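Local coordinates for periplasmic binding protein/LacI transcriptional regulator (Clostridium phytofermentans, PDB 3BRS), which probably binds a sugar outside the cell as the solute-binding component of a sugar transport system, at residues 241-246 with 275-280. Sequence-based numbering, arbitrary orientation.
Sequences MVVQKP and ALITKD
Leu276 sends CG anti to its backbone N (chi1 175°), and its second torsion (72°) then turns CD1 to Val242 CG2, which stands anti to the carbonyl carbon of its own residue; the two side chains meet at an oblique angle on one face of the sheet, methyl against methyl, Val242 CG2 lying 3.8 Å from Leu276 CD1. On the other face Val243 CG2 touches Ile277 CD1 at 4.0 Å, while Ile277 CG1 passes 3.6 Å from Met241 O and the thioether of Met241 leads away from the neighbouring strand. Between the two layers of side chains runs an antiparallel ladder. Met241 and Ile277 form one hydrogen-bonded pair, with Met241 N 2.8 Å from Ile277 O and a nearly straight return bond from Ile277 N to Met241 O; Val243 and Ala275 form the second, joined by Val243 N to Ala275 O at 2.9 Å and by Ala275 N to Val243 O. Between them the non-hydrogen-bonded pair Val242 and Leu276 brings Val242 CA within 3.2 Å of Ala275 O, a CA-H...O contact. Strand 275-278 thereby adds an antiparallel edge to the otherwise parallel sheet of one α/β lobe, in the two-lobed fold of periplasmic binding proteins. Helix 113-127 packs over the Val242 and Leu276 face, whereas Met227 touches Val243 and Ile277 on the other. The inner strand is also bonded on its far side, where the Val242 backbone pairs with Cys222 and Asp224.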
loop_
_atom_site.group_PDB
_atom_site.type_symbol
_atom_site.label_atom_id
_atom_site.label_comp_id
_atom_site.label_asym_id
_atom_site.label_seq_id
_atom_site.Cartn_x
_atom_site.Cartn_y
_atom_site.Cartn_z
ATOM N N MET A 241 -11.327 -1.295 10.280
ATOM C CA MET A 241 -10.093 -1.110 9.504
ATOM C C MET A 241 -9.371 -2.442 9.294
ATOM O O MET A 241 -9.343 -3.330 10.253
ATOM C CB MET A 241 -9.143 -0.100 10.150
ATOM C CG MET A 241 -8.579 -0.378 11.558
ATOM S SD MET A 241 -7.345 0.877 12.193
ATOM C CE MET A 241 -8.285 2.380 11.945
ATOM N N VAL A 242 -8.839 -2.608 8.052
ATOM C CA VAL A 242 -7.937 -3.687 7.705
ATOM C C VAL A 242 -6.494 -3.135 7.983
ATOM O O VAL A 242 -6.112 -2.048 7.564
ATOM C CB VAL A 242 -8.100 -4.225 6.266
ATOM C CG1 VAL A 242 -7.159 -5.418 6.074
ATOM C CG2 VAL A 242 -9.558 -4.713 5.987
ATOM N N VAL A 243 -5.723 -3.891 8.732
ATOM C CA VAL A 243 -4.412 -3.462 9.219
ATOM C C VAL A 243 -3.430 -4.412 8.569
ATOM O O VAL A 243 -3.718 -5.626 8.517
ATOM C CB VAL A 243 -4.449 -3.720 10.764
ATOM C CG1 VAL A 243 -3.081 -3.815 11.314
ATOM C CG2 VAL A 243 -5.257 -2.671 11.410
ATOM N N GLN A 244 -2.302 -3.920 8.048
ATOM C CA GLN A 244 -1.343 -4.819 7.419
ATOM C C GLN A 244 -0.228 -5.141 8.408
ATOM O O GLN A 244 -0.340 -4.786 9.584
ATOM C CB GLN A 244 -0.727 -4.171 6.155
ATOM C CG GLN A 244 -1.797 -3.713 5.186
ATOM C CD GLN A 244 -1.207 -2.967 4.067
ATOM O OE1 GLN A 244 -0.593 -3.558 3.196
ATOM N NE2 GLN A 244 -1.328 -1.644 4.096
ATOM N N LYS A 245 0.834 -5.795 7.913
ATOM C CA LYS A 245 2.012 -6.132 8.711
ATOM C C LYS A 245 3.344 -5.603 8.115
ATOM O O LYS A 245 4.240 -6.371 7.729
ATOM C CB LYS A 245 2.036 -7.645 9.071
ATOM C CG LYS A 245 0.958 -7.992 10.088
ATOM C CD LYS A 245 0.921 -9.462 10.476
ATOM C CE LYS A 245 -0.576 -9.934 10.648
ATOM N NZ LYS A 245 -0.900 -11.433 10.673
ATOM N N PRO A 246 3.493 -4.279 8.049
ATOM C CA PRO A 246 4.631 -3.757 7.299
ATOM C C PRO A 246 5.930 -4.174 7.899
ATOM O O PRO A 246 6.902 -4.355 7.167
ATOM C CB PRO A 246 4.449 -2.247 7.404
ATOM C CG PRO A 246 3.659 -2.089 8.659
ATOM C CD PRO A 246 2.670 -3.178 8.564
ATOM N N ALA A 275 -5.313 -8.038 9.179
ATOM C CA ALA A 275 -6.477 -8.331 10.024
ATOM C C ALA A 275 -7.562 -7.260 9.913
ATOM O O ALA A 275 -7.270 -6.106 9.706
ATOM C CB ALA A 275 -6.076 -8.528 11.497
ATOM N N LEU A 276 -8.808 -7.666 10.068
ATOM C CA LEU A 276 -9.942 -6.747 10.102
ATOM C C LEU A 276 -10.406 -6.568 11.572
ATOM O O LEU A 276 -10.817 -7.552 12.211
ATOM C CB LEU A 276 -11.117 -7.307 9.311
ATOM C CG LEU A 276 -12.448 -6.528 9.323
ATOM C CD1 LEU A 276 -12.346 -5.262 8.507
ATOM C CD2 LEU A 276 -13.564 -7.326 8.724
ATOM N N ILE A 277 -10.397 -5.298 12.026
ATOM C CA ILE A 277 -10.897 -4.890 13.292
ATOM C C ILE A 277 -12.091 -3.963 13.124
ATOM O O ILE A 277 -12.126 -3.135 12.256
ATOM C CB ILE A 277 -9.836 -4.118 14.102
ATOM C CG1 ILE A 277 -8.437 -4.351 13.569
ATOM C CG2 ILE A 277 -9.892 -4.608 15.571
ATOM C CD1 ILE A 277 -7.375 -3.900 14.541
ATOM N N THR A 278 -13.018 -4.003 14.058
ATOM C CA THR A 278 -14.344 -3.531 13.781
ATOM C C THR A 278 -14.823 -2.949 15.100
ATOM O O THR A 278 -14.510 -3.510 16.158
ATOM C CB THR A 278 -15.183 -4.829 13.349
ATOM O OG1 THR A 278 -15.431 -4.793 11.929
ATOM C CG2 THR A 278 -16.411 -4.986 14.082
ATOM N N LYS A 279 -15.509 -1.806 15.021
ATOM C CA LYS A 279 -16.036 -1.132 16.164
ATOM C C LYS A 279 -17.500 -1.493 16.280
ATOM O O LYS A 279 -18.268 -1.307 15.339
ATOM C CB LYS A 279 -15.873 0.359 16.009
ATOM C CG LYS A 279 -16.674 1.172 16.960
ATOM C CD LYS A 279 -15.912 2.401 17.392
ATOM C CE LYS A 279 -16.714 3.146 18.445
ATOM N NZ LYS A 279 -15.813 3.869 19.376
ATOM N N ASP A 280 -17.892 -1.929 17.475
ATOM C CA ASP A 280 -19.113 -2.659 17.648
ATOM C C ASP A 280 -19.993 -2.044 18.757
ATOM O O ASP A 280 -20.951 -2.673 19.265
ATOM C CB ASP A 280 -18.705 -4.105 17.943
ATOM C CG ASP A 280 -19.545 -5.131 17.192
ATOM O OD1 ASP A 280 -19.311 -5.368 15.967
ATOM O OD2 ASP A 280 -20.417 -5.725 17.870
#